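Local coordinates for protein tylactone synthase starter module and modules 1 & 2 (Streptomyces fradiae, PDB 2Z5L) that acts as the first ketoreductase of the tylosin polyketide synthase, probably using NADPH to reduce the beta-keto group of the growing chain and set its stereochemistry, at residues A[28-33]-A[246-251]; A[108-113]-A[143-148]; A[365-370]-A[405-410]. All coordinates share one frame; numbering follows the deposited sequence.

Contact 1. Residues A[28-33]-A[246-251]; sequences RYRVTW and SRAAAA
Over one face of the Arg-28 guanidinium lies the Ala-251 methyl, and at its edge the NE of Arg-28 donates to Ala-249 O (2.9 Å), which sits only 3° out of the guanidinium plane; NH1 of Arg-28 is salt-bridged to Asp-472. The setting is antiparallel strand pairing between the N-terminal strand 28-35 and the end of strand 239-247. The bend at chi3 (51°) swings NE toward that carbonyl. The Arg-247 guanidinium has Tyr-29 OH over one face, offset toward the rim; ring and guanidinium planes are 38° apart and the two side chains run alongside each other. Each polar end has its partner outside: Tyr-29 OH is hydrogen-bonded to Trp-482 NE1, Arg-247 NH1 salt-bridged to Glu-503.

Arg-30 and Ser-246 form the hydrogen-bonded pair, with Arg-30 N to Ser-246 O at 2.8 Å and Ser-246 N to Arg-30 O at 3.0 Å. Beyond the non-hydrogen-bonded pair of Tyr-29 and Arg-247, Ala-248 N extends the pairing to Arg-28 O, at 2.7 Å. The other flank of strand 28-35 is taken by strand 474-477, near the C-terminus. On the Arg-30 side, the hydroxyls Thr-32 OG1 and Ser-246 OG meet at 2.9 Å.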
ATOM      1  N   ARG A  28       5.209  11.702  12.334  1.00 42.74           N
ATOM      2  CA  ARG A  28       4.003  11.760  11.521  1.00 43.48           C
ATOM      3  C   ARG A  28       4.191  12.364  10.130  1.00 44.96           C
ATOM      4  O   ARG A  28       4.597  13.516   9.990  1.00 46.26           O
ATOM      5  CB  ARG A  28       2.921  12.548  12.265  1.00 42.15           C
ATOM      6  CG  ARG A  28       2.435  11.901  13.558  1.00 39.46           C
ATOM      7  CD  ARG A  28       1.567  12.873  14.320  1.00 38.32           C
ATOM      8  NE  ARG A  28       0.523  13.429  13.468  1.00 38.14           N
ATOM      9  CZ  ARG A  28      -0.580  12.780  13.118  1.00 39.31           C
ATOM     10  NH1 ARG A  28      -0.785  11.544  13.563  1.00 39.53           N
ATOM     11  NH2 ARG A  28      -1.461  13.357  12.305  1.00 39.03           N
ATOM     12  N   TYR A  29       3.880  11.578   9.104  1.00 46.22           N
ATOM     13  CA  TYR A  29       3.986  12.038   7.725  1.00 45.99           C
ATOM     14  C   TYR A  29       2.714  11.683   6.969  1.00 47.79           C
ATOM     15  O   TYR A  29       1.900  10.873   7.426  1.00 47.59           O
ATOM     16  CB  TYR A  29       5.183  11.398   7.032  1.00 44.28           C
ATOM     17  CG  TYR A  29       6.498  11.583   7.744  1.00 43.79           C
ATOM     18  CD1 TYR A  29       6.833  10.798   8.842  1.00 42.60           C
ATOM     19  CD2 TYR A  29       7.429  12.522   7.293  1.00 43.58           C
ATOM     20  CE1 TYR A  29       8.065  10.937   9.470  1.00 41.65           C
ATOM     21  CE2 TYR A  29       8.668  12.670   7.918  1.00 42.31           C
ATOM     22  CZ  TYR A  29       8.982  11.874   9.001  1.00 41.49           C
ATOM     23  OH  TYR A  29      10.217  11.976   9.606  1.00 39.30           O
ATOM     24  N   ARG A  30       2.543  12.288   5.803  1.00 49.28           N
ATOM     25  CA  ARG A  30       1.359  12.026   5.004  1.00 51.98           C
ATOM     26  C   ARG A  30       1.642  12.217   3.523  1.00 51.80           C
ATOM     27  O   ARG A  30       2.705  12.708   3.138  1.00 51.84           O
ATOM     28  CB  ARG A  30       0.210  12.941   5.447  1.00 55.43           C
ATOM     29  CG  ARG A  30       0.349  14.406   5.040  1.00 59.75           C
ATOM     30  CD  ARG A  30      -0.826  15.245   5.546  1.00 63.81           C
ATOM     31  NE  ARG A  30      -2.054  14.458   5.698  1.00 67.99           N
ATOM     32  CZ  ARG A  30      -2.475  13.928   6.846  1.00 69.83           C
ATOM     33  NH1 ARG A  30      -1.772  14.103   7.956  1.00 71.25           N
ATOM     34  NH2 ARG A  30      -3.596  13.216   6.886  1.00 69.23           N
ATOM     35  N   VAL A  31       0.688  11.825   2.692  1.00 52.42           N
ATOM     36  CA  VAL A  31       0.859  11.960   1.258  1.00 54.19           C
ATOM     37  C   VAL A  31       0.020  13.095   0.698  1.00 54.58           C
ATOM     38  O   VAL A  31      -1.202  13.119   0.847  1.00 54.84           O
ATOM     39  CB  VAL A  31       0.492  10.655   0.523  1.00 53.98           C
ATOM     40  CG1 VAL A  31       0.603  10.861  -0.981  1.00 54.54           C
ATOM     41  CG2 VAL A  31       1.419   9.536   0.968  1.00 53.29           C
ATOM     42  N   THR A  32       0.697  14.039   0.059  1.00 55.54           N
ATOM     43  CA  THR A  32       0.043  15.185  -0.548  1.00 55.57           C
ATOM     44  C   THR A  32       0.341  15.192  -2.039  1.00 56.92           C
ATOM     45  O   THR A  32       1.162  14.407  -2.530  1.00 55.82           O
ATOM     46  CB  THR A  32       0.552  16.511   0.066  1.00 55.44           C
ATOM     47  OG1 THR A  32       1.989  16.548   0.019  1.00 53.61           O
ATOM     48  CG2 THR A  32       0.078  16.644   1.509  1.00 55.00           C
ATOM     49  N   TRP A  33      -0.314  16.102  -2.751  1.00 56.93           N
ATOM     50  CA  TRP A  33      -0.136  16.202  -4.190  1.00 57.86           C
ATOM     51  C   TRP A  33       0.337  17.578  -4.647  1.00 57.93           C
ATOM     52  O   TRP A  33      -0.423  18.546  -4.630  1.00 58.03           O
ATOM     53  CB  TRP A  33      -1.450  15.851  -4.886  1.00 59.03           C
ATOM     54  CG  TRP A  33      -1.844  14.415  -4.724  1.00 60.02           C
ATOM     55  CD1 TRP A  33      -2.821  13.909  -3.906  1.00 60.46           C
ATOM     56  CD2 TRP A  33      -1.268  13.295  -5.403  1.00 60.78           C
ATOM     57  NE1 TRP A  33      -2.889  12.543  -4.039  1.00 59.44           N
ATOM     58  CE2 TRP A  33      -1.947  12.139  -4.952  1.00 60.97           C
ATOM     59  CE3 TRP A  33      -0.242  13.155  -6.352  1.00 60.47           C
ATOM     60  CZ2 TRP A  33      -1.633  10.856  -5.419  1.00 61.18           C
ATOM     61  CZ3 TRP A  33       0.070  11.880  -6.817  1.00 60.79           C
ATOM     62  CH2 TRP A  33      -0.625  10.749  -6.348  1.00 60.55           C
ATOM     63  N   SER A 246       4.993  14.572   2.945  1.00 52.39           N
ATOM     64  CA  SER A 246       5.219  15.732   3.795  1.00 51.05           C
ATOM     65  C   SER A 246       4.836  15.459   5.251  1.00 49.96           C
ATOM     66  O   SER A 246       3.828  14.807   5.523  1.00 49.57           O
ATOM     67  CB  SER A 246       4.418  16.913   3.247  1.00 50.79           C
ATOM     68  OG  SER A 246       3.196  16.478   2.672  1.00 50.50           O
ATOM     69  N   ARG A 247       5.644  15.952   6.186  1.00 48.45           N
ATOM     70  CA  ARG A 247       5.360  15.745   7.604  1.00 46.69           C
ATOM     71  C   ARG A 247       3.913  16.144   7.858  1.00 45.62           C
ATOM     72  O   ARG A 247       3.443  17.154   7.344  1.00 44.73           O
ATOM     73  CB  ARG A 247       6.321  16.572   8.468  1.00 44.35           C
ATOM     74  CG  ARG A 247       7.794  16.250   8.182  1.00 44.30           C
ATOM     75  CD  ARG A 247       8.749  16.896   9.177  1.00 43.34           C
ATOM     76  NE  ARG A 247       9.074  16.016  10.302  1.00 45.62           N
ATOM     77  CZ  ARG A 247      10.279  15.488  10.520  1.00 44.91           C
ATOM     78  NH1 ARG A 247      11.285  15.743   9.701  1.00 42.36           N
ATOM     79  NH2 ARG A 247      10.485  14.697  11.560  1.00 46.66           N
ATOM     80  N   ALA A 248       3.196  15.328   8.621  1.00 45.26           N
ATOM     81  CA  ALA A 248       1.804  15.625   8.912  1.00 45.24           C
ATOM     82  C   ALA A 248       1.725  16.526  10.134  1.00 46.58           C
ATOM     83  O   ALA A 248       2.707  16.690  10.855  1.00 46.06           O
ATOM     84  CB  ALA A 248       1.027  14.335   9.147  1.00 43.38           C
ATOM     85  N   ALA A 249       0.556  17.108  10.359  1.00 48.39           N
ATOM     86  CA  ALA A 249       0.345  17.993  11.493  1.00 50.58           C
ATOM     87  C   ALA A 249       0.723  17.300  12.802  1.00 52.17           C
ATOM     88  O   ALA A 249       1.196  16.160  12.797  1.00 53.47           O
ATOM     89  CB  ALA A 249      -1.112  18.437  11.528  1.00 51.05           C
ATOM     90  N   ALA A 250       0.528  17.985  13.924  1.00 53.05           N
ATOM     91  CA  ALA A 250       0.852  17.390  15.220  1.00 52.27           C
ATOM     92  C   ALA A 250      -0.388  16.749  15.820  1.00 51.47           C
ATOM     93  O   ALA A 250      -1.513  17.093  15.460  1.00 50.10           O
ATOM     94  CB  ALA A 250       1.411  18.450  16.171  1.00 51.13           C
ATOM     95  N   ALA A 251      -0.170  15.803  16.727  1.00 51.84           N
ATOM     96  CA  ALA A 251      -1.255  15.104  17.404  1.00 52.10           C
ATOM     97  C   ALA A 251      -1.511  15.814  18.728  1.00 52.31           C
ATOM     98  O   ALA A 251      -2.637  15.848  19.222  1.00 51.75           O
ATOM     99  CB  ALA A 251      -0.868  13.656  17.655  1.00 52.43           C
TER

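Contact 2. Residues A[108-113]-A[143-148]; sequences TVVSLL and WALTRR
Ser-111 O is gripped from two directions: Leu-145 N donates to it at 3.1 Å, nearly along the C=O axis, and a water donates to it at 2.7 Å. The same water also lies near Leu-145 O, but that approach is too short to be trusted, so a bridge between the two carbonyls is doubtful.

Upstream, the two strands pair in the regular parallel manner. Trp-143 N reaches back to Val-109 O at 2.8 Å, and Ser-111 N donates to Trp-143 O at 2.9 Å, both bonds almost straight. The side chains of Val-110 and Trp-143 share one face of the sheet, those of Ser-111 and Ala-144 the other.

Leu-145 carries the apolar part. Its CD1 meets Val-110 CG1 at 3.7 Å, the two side chains crossing, and packs tightly on Leu-112 CD2, which runs alongside it. In Val-110, CG1 stands opposite the backbone N (chi1 -174°), and this is the branch that meets Leu-145. At the other end Thr-108 CG2 approaches Trp-143 CD1 obliquely. Ser-111 OG meanwhile accepts from Leu-113 N, an ST turn.

Strands 107-111 and 140-147, with helix 119-135 between them, make a beta-alpha-beta unit of the Rossmann-like N-terminal half. Strand 180-186 and strand 49-54 continue the pairing beyond them. The chemistry is that of a fold core: three backbone bonds tie strand to strand, a water adds a second donor at Ser-111 O, and the side chains that meet across the contact are largely apolar.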
ATOM      1  N   THR A 108       9.868   1.751 -24.740  1.00 38.62           N
ATOM      2  CA  THR A 108       9.086   2.267 -23.636  1.00 36.95           C
ATOM      3  C   THR A 108       7.747   1.540 -23.597  1.00 35.89           C
ATOM      4  O   THR A 108       6.891   1.772 -24.450  1.00 34.03           O
ATOM      5  CB  THR A 108       8.823   3.771 -23.781  1.00 38.00           C
ATOM      6  OG1 THR A 108      10.062   4.482 -23.718  1.00 38.60           O
ATOM      7  CG2 THR A 108       7.897   4.244 -22.669  1.00 37.81           C
ATOM      8  N   VAL A 109       7.579   0.659 -22.612  1.00 34.62           N
ATOM      9  CA  VAL A 109       6.346  -0.107 -22.462  1.00 33.53           C
ATOM     10  C   VAL A 109       5.290   0.658 -21.668  1.00 34.14           C
ATOM     11  O   VAL A 109       5.491   0.980 -20.493  1.00 33.69           O
ATOM     12  CB  VAL A 109       6.595  -1.458 -21.743  1.00 34.78           C
ATOM     13  CG1 VAL A 109       5.338  -2.322 -21.820  1.00 35.97           C
ATOM     14  CG2 VAL A 109       7.778  -2.176 -22.358  1.00 32.24           C
ATOM     15  N   VAL A 110       4.169   0.949 -22.325  1.00 33.98           N
ATOM     16  CA  VAL A 110       3.048   1.660 -21.705  1.00 32.88           C
ATOM     17  C   VAL A 110       1.938   0.648 -21.462  1.00 31.98           C
ATOM     18  O   VAL A 110       1.274   0.221 -22.398  1.00 32.92           O
ATOM     19  CB  VAL A 110       2.521   2.782 -22.628  1.00 33.03           C
ATOM     20  CG1 VAL A 110       1.463   3.603 -21.901  1.00 33.35           C
ATOM     21  CG2 VAL A 110       3.680   3.675 -23.054  1.00 34.21           C
ATOM     22  N   SER A 111       1.752   0.267 -20.201  1.00 31.07           N
ATOM     23  CA  SER A 111       0.746  -0.722 -19.825  1.00 31.26           C
ATOM     24  C   SER A 111      -0.615  -0.144 -19.453  1.00 31.66           C
ATOM     25  O   SER A 111      -0.721   0.749 -18.610  1.00 31.27           O
ATOM     26  CB  SER A 111       1.257  -1.556 -18.645  1.00 30.84           C
ATOM     27  OG  SER A 111       0.250  -2.414 -18.148  1.00 32.24           O
ATOM     28  N   LEU A 112      -1.653  -0.668 -20.090  1.00 32.41           N
ATOM     29  CA  LEU A 112      -3.009  -0.245 -19.809  1.00 34.04           C
ATOM     30  C   LEU A 112      -3.710  -1.334 -18.989  1.00 34.67           C
ATOM     31  O   LEU A 112      -4.909  -1.248 -18.717  1.00 35.77           O
ATOM     32  CB  LEU A 112      -3.768  -0.002 -21.120  1.00 34.37           C
ATOM     33  CG  LEU A 112      -3.221   1.167 -21.958  1.00 35.65           C
ATOM     34  CD1 LEU A 112      -4.006   1.297 -23.266  1.00 36.16           C
ATOM     35  CD2 LEU A 112      -3.314   2.457 -21.153  1.00 38.19           C
ATOM     36  N   LEU A 113      -2.962  -2.350 -18.570  1.00 33.44           N
ATOM     37  CA  LEU A 113      -3.560  -3.433 -17.800  1.00 33.51           C
ATOM     38  C   LEU A 113      -4.194  -2.926 -16.511  1.00 33.44           C
ATOM     39  O   LEU A 113      -5.188  -3.481 -16.044  1.00 33.15           O
ATOM     40  CB  LEU A 113      -2.514  -4.495 -17.463  1.00 35.19           C
ATOM     41  CG  LEU A 113      -1.824  -5.179 -18.645  1.00 34.61           C
ATOM     42  CD1 LEU A 113      -0.764  -6.093 -18.105  1.00 33.76           C
ATOM     43  CD2 LEU A 113      -2.844  -5.954 -19.501  1.00 36.27           C
ATOM     44  N   TRP A 143       5.842   1.784 -17.854  1.00 34.23           N
ATOM     45  CA  TRP A 143       4.978   2.770 -17.245  1.00 33.97           C
ATOM     46  C   TRP A 143       3.602   2.152 -17.058  1.00 32.79           C
ATOM     47  O   TRP A 143       3.045   1.578 -17.986  1.00 29.51           O
ATOM     48  CB  TRP A 143       4.892   4.016 -18.122  1.00 37.04           C
ATOM     49  CG  TRP A 143       6.085   4.903 -17.989  1.00 38.57           C
ATOM     50  CD1 TRP A 143       7.290   4.761 -18.606  1.00 39.78           C
ATOM     51  CD2 TRP A 143       6.193   6.055 -17.149  1.00 40.26           C
ATOM     52  NE1 TRP A 143       8.149   5.759 -18.203  1.00 39.49           N
ATOM     53  CE2 TRP A 143       7.498   6.567 -17.308  1.00 41.27           C
ATOM     54  CE3 TRP A 143       5.312   6.705 -16.277  1.00 40.64           C
ATOM     55  CZ2 TRP A 143       7.946   7.705 -16.622  1.00 42.12           C
ATOM     56  CZ3 TRP A 143       5.753   7.832 -15.597  1.00 41.99           C
ATOM     57  CH2 TRP A 143       7.061   8.321 -15.775  1.00 42.43           C
ATOM     58  N   ALA A 144       3.064   2.250 -15.848  1.00 32.18           N
ATOM     59  CA  ALA A 144       1.761   1.686 -15.580  1.00 32.29           C
ATOM     60  C   ALA A 144       0.728   2.793 -15.454  1.00 33.25           C
ATOM     61  O   ALA A 144       0.831   3.663 -14.582  1.00 32.78           O
ATOM     62  CB  ALA A 144       1.794   0.849 -14.310  1.00 30.18           C
ATOM     63  N   LEU A 145      -0.265   2.762 -16.334  1.00 33.55           N
ATOM     64  CA  LEU A 145      -1.331   3.752 -16.302  1.00 34.99           C
ATOM     65  C   LEU A 145      -2.475   3.184 -15.486  1.00 36.35           C
ATOM     66  O   LEU A 145      -2.737   1.987 -15.527  1.00 36.11           O
ATOM     67  CB  LEU A 145      -1.810   4.075 -17.714  1.00 34.55           C
ATOM     68  CG  LEU A 145      -0.731   4.623 -18.655  1.00 34.35           C
ATOM     69  CD1 LEU A 145      -1.378   4.997 -19.983  1.00 36.86           C
ATOM     70  CD2 LEU A 145      -0.052   5.811 -18.035  1.00 33.47           C
ATOM     71  N   THR A 146      -3.145   4.045 -14.729  1.00 39.01           N
ATOM     72  CA  THR A 146      -4.270   3.626 -13.899  1.00 41.31           C
ATOM     73  C   THR A 146      -5.323   4.721 -13.890  1.00 42.68           C
ATOM     74  O   THR A 146      -5.132   5.782 -14.486  1.00 44.19           O
ATOM     75  CB  THR A 146      -3.841   3.370 -12.445  1.00 40.82           C
ATOM     76  OG1 THR A 146      -3.501   4.612 -11.820  1.00 42.21           O
ATOM     77  CG2 THR A 146      -2.634   2.442 -12.400  1.00 42.08           C
ATOM     78  N   ARG A 147      -6.422   4.463 -13.193  1.00 43.58           N
ATOM     79  CA  ARG A 147      -7.515   5.418 -13.100  1.00 44.52           C
ATOM     80  C   ARG A 147      -8.206   5.339 -11.742  1.00 43.98           C
ATOM     81  O   ARG A 147      -8.638   4.264 -11.315  1.00 38.98           O
ATOM     82  CB  ARG A 147      -8.545   5.137 -14.184  1.00 47.31           C
ATOM     83  CG  ARG A 147      -9.020   3.698 -14.177  1.00 51.19           C
ATOM     84  CD  ARG A 147     -10.479   3.603 -14.560  1.00 54.63           C
ATOM     85  NE  ARG A 147     -11.328   4.273 -13.581  1.00 56.69           N
ATOM     86  CZ  ARG A 147     -12.655   4.306 -13.639  1.00 57.80           C
ATOM     87  NH1 ARG A 147     -13.290   3.705 -14.636  1.00 57.47           N
ATOM     88  NH2 ARG A 147     -13.346   4.938 -12.696  1.00 58.24           N
ATOM     89  N   ARG A 148      -8.331   6.487 -11.083  1.00 44.03           N
ATOM     90  CA  ARG A 148      -8.972   6.556  -9.777  1.00 45.84           C
ATOM     91  C   ARG A 148      -8.168   5.762  -8.750  1.00 45.90           C
ATOM     92  O   ARG A 148      -8.692   5.348  -7.713  1.00 45.43           O
ATOM     93  CB  ARG A 148     -10.420   6.028  -9.861  1.00 48.28           C
ATOM     94  CG  ARG A 148     -11.489   7.128  -9.946  1.00 50.68           C
ATOM     95  CD  ARG A 148     -12.894   6.590 -10.231  1.00 53.70           C
ATOM     96  NE  ARG A 148     -13.332   5.577  -9.274  1.00 56.56           N
ATOM     97  CZ  ARG A 148     -13.559   5.799  -7.984  1.00 57.71           C
ATOM     98  NH1 ARG A 148     -13.951   4.797  -7.200  1.00 58.20           N
ATOM     99  NH2 ARG A 148     -13.400   7.017  -7.478  1.00 59.78           N
TER
HETATM  100  O   HOH W   1      -1.581  -0.034 -16.124  1.00 34.48           O

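Contact 3. Residues A[365-370]-A[405-410]; sequences AKVCGA and AAANAA
The polar interaction joins Lys-366 to Asn-408. Lys-366 NZ donates to Asn-408 OD1 at 3.1 Å, tilted 26° from the carbonyl plane. The lysine leaves its helix with CG on the far side from the backbone N (chi1 -168°). The first two torsions carry CD to the amide, 3.4 Å from Asn-408 OD1; the bends at chi3 and chi4 then turn NZ to the oxygen. The other end of the amide is tied back to its own helix, since Asn-408 ND2 donates to Tyr-404 O. With each end engaged by a different partner, the rotation of the amide is fixed and its oxygen is held for the lysine.

Apolar packing fills the rest of the interface. Val-367 CG2 comes against Ala-407, 3.6 Å from Ala-407 CB, and CG1 of the same valine reaches Ala-410 CB at 4.3 Å. Ala-407 CB also touches Lys-366 CD at 4.1 Å, so the methyl lies against both the valine and the aliphatic part of the lysine. With small residues on 405-410, the axes of helical segments 365-370 and 405-410 approach to 8.9 Å, 23° from parallel.

Among the backbone bonds, Lys-366 O has two partners: Ala-370 N, and His-341 NE2 from outside the two segments. The lysine lies within a wider pi-type turn at 365-368.

Lys-366, Asn-408 and Tyr-404, with Ser-391 touching Asn-408, are consistent with the Lys-Ser-Tyr-Asn active-site tetrad of the short-chain dehydrogenase/reductase family, here in the ketoreductase order with lysine ahead of tyrosine and asparagine behind it.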
ATOM      1  N   ALA A 365      -4.683 -12.570   4.783  1.00 40.23           N
ATOM      2  CA  ALA A 365      -4.979 -12.061   6.127  1.00 43.07           C
ATOM      3  C   ALA A 365      -5.125 -10.548   6.194  1.00 44.24           C
ATOM      4  O   ALA A 365      -5.998 -10.014   6.896  1.00 43.69           O
ATOM      5  CB  ALA A 365      -3.892 -12.503   7.105  1.00 44.23           C
ATOM      6  N   LYS A 366      -4.259  -9.860   5.463  1.00 44.64           N
ATOM      7  CA  LYS A 366      -4.274  -8.407   5.456  1.00 43.64           C
ATOM      8  C   LYS A 366      -5.466  -7.828   4.691  1.00 44.10           C
ATOM      9  O   LYS A 366      -6.423  -7.323   5.294  1.00 45.06           O
ATOM     10  CB  LYS A 366      -2.948  -7.904   4.883  1.00 44.15           C
ATOM     11  CG  LYS A 366      -2.688  -6.428   5.065  1.00 42.62           C
ATOM     12  CD  LYS A 366      -1.194  -6.220   5.170  1.00 38.50           C
ATOM     13  CE  LYS A 366      -0.717  -6.446   6.592  1.00 36.42           C
ATOM     14  NZ  LYS A 366      -0.977  -5.262   7.429  1.00 33.53           N
ATOM     15  N   VAL A 367      -5.430  -7.924   3.369  1.00 42.77           N
ATOM     16  CA  VAL A 367      -6.504  -7.368   2.556  1.00 42.78           C
ATOM     17  C   VAL A 367      -7.875  -8.002   2.792  1.00 43.89           C
ATOM     18  O   VAL A 367      -8.834  -7.310   3.138  1.00 42.69           O
ATOM     19  CB  VAL A 367      -6.179  -7.470   1.065  1.00 41.12           C
ATOM     20  CG1 VAL A 367      -7.198  -6.677   0.267  1.00 42.50           C
ATOM     21  CG2 VAL A 367      -4.787  -6.958   0.807  1.00 41.00           C
ATOM     22  N   CYS A 368      -7.969  -9.312   2.584  1.00 43.96           N
ATOM     23  CA  CYS A 368      -9.229 -10.019   2.776  1.00 43.77           C
ATOM     24  C   CYS A 368      -9.811  -9.776   4.173  1.00 42.83           C
ATOM     25  O   CYS A 368     -11.020  -9.580   4.326  1.00 43.33           O
ATOM     26  CB  CYS A 368      -9.038 -11.524   2.537  1.00 44.76           C
ATOM     27  SG  CYS A 368      -8.630 -11.967   0.806  1.00 49.34           S
ATOM     28  N   GLY A 369      -8.954  -9.782   5.188  1.00 40.66           N
ATOM     29  CA  GLY A 369      -9.415  -9.562   6.548  1.00 38.13           C
ATOM     30  C   GLY A 369     -10.117  -8.230   6.759  1.00 38.74           C
ATOM     31  O   GLY A 369     -11.230  -8.175   7.295  1.00 37.48           O
ATOM     32  N   ALA A 370      -9.460  -7.153   6.336  1.00 36.39           N
ATOM     33  CA  ALA A 370      -9.992  -5.807   6.477  1.00 35.34           C
ATOM     34  C   ALA A 370     -11.252  -5.598   5.642  1.00 37.35           C
ATOM     35  O   ALA A 370     -12.177  -4.891   6.054  1.00 36.65           O
ATOM     36  CB  ALA A 370      -8.935  -4.792   6.069  1.00 33.69           C
ATOM     37  N   ALA A 405       3.563  -4.476  -0.145  1.00 21.55           N
ATOM     38  CA  ALA A 405       3.230  -3.084  -0.432  1.00 20.23           C
ATOM     39  C   ALA A 405       1.890  -2.970  -1.133  1.00 22.38           C
ATOM     40  O   ALA A 405       1.145  -2.002  -0.910  1.00 20.75           O
ATOM     41  CB  ALA A 405       4.312  -2.435  -1.273  1.00 17.63           C
ATOM     42  N   ALA A 406       1.578  -3.942  -1.988  1.00 21.97           N
ATOM     43  CA  ALA A 406       0.295  -3.890  -2.671  1.00 21.63           C
ATOM     44  C   ALA A 406      -0.798  -4.018  -1.610  1.00 22.40           C
ATOM     45  O   ALA A 406      -1.722  -3.205  -1.560  1.00 23.67           O
ATOM     46  CB  ALA A 406       0.180  -5.015  -3.703  1.00 24.62           C
ATOM     47  N   ALA A 407      -0.650  -5.006  -0.730  1.00 21.28           N
ATOM     48  CA  ALA A 407      -1.638  -5.269   0.316  1.00 19.17           C
ATOM     49  C   ALA A 407      -1.859  -4.095   1.270  1.00 21.07           C
ATOM     50  O   ALA A 407      -2.996  -3.729   1.575  1.00 16.84           O
ATOM     51  CB  ALA A 407      -1.237  -6.510   1.107  1.00 20.51           C
ATOM     52  N   ASN A 408      -0.770  -3.516   1.760  1.00 18.57           N
ATOM     53  CA  ASN A 408      -0.877  -2.389   2.662  1.00 19.92           C
ATOM     54  C   ASN A 408      -1.459  -1.182   1.916  1.00 20.67           C
ATOM     55  O   ASN A 408      -2.314  -0.470   2.457  1.00 22.74           O
ATOM     56  CB  ASN A 408       0.484  -2.119   3.311  1.00 20.47           C
ATOM     57  CG  ASN A 408       0.789  -3.128   4.406  1.00 22.28           C
ATOM     58  OD1 ASN A 408       0.158  -3.106   5.465  1.00 27.95           O
ATOM     59  ND2 ASN A 408       1.730  -4.027   4.150  1.00 25.42           N
ATOM     60  N   ALA A 409      -1.050  -0.972   0.668  1.00 21.62           N
ATOM     61  CA  ALA A 409      -1.612   0.127  -0.113  1.00 24.33           C
ATOM     62  C   ALA A 409      -3.151  -0.024  -0.123  1.00 25.15           C
ATOM     63  O   ALA A 409      -3.874   0.964  -0.009  1.00 26.34           O
ATOM     64  CB  ALA A 409      -1.055   0.103  -1.545  1.00 24.62           C
ATOM     65  N   ALA A 410      -3.649  -1.257  -0.238  1.00 24.30           N
ATOM     66  CA  ALA A 410      -5.096  -1.492  -0.250  1.00 23.20           C
ATOM     67  C   ALA A 410      -5.814  -1.190   1.066  1.00 24.66           C
ATOM     68  O   ALA A 410      -7.001  -0.829   1.069  1.00 26.89           O
ATOM     69  CB  ALA A 410      -5.414  -2.929  -0.676  1.00 21.70           C
TER

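How the contacts relate
The three contacts illustrate how a ketoreductase of this kind is assembled from two Rossmann-like halves. Contact 2 belongs to the N-terminal half and is nested, along the chain, inside the loop closed by contact 1. Contact 1 closes before contact 3 opens, and brings strand 28-35 beside strand 239-247, with strand 474-477 on the other flank of 28-35. Contact 3, in the C-terminal half, lies at the probable active site. Its centre is about 22 Å from the centres of both other contacts, which are about 28 Å from each other. Nearest atoms stay about 9 to 10 Å apart, so contacts 1 and 2 pack within other parts of the fold, none of their atoms touching contact 3.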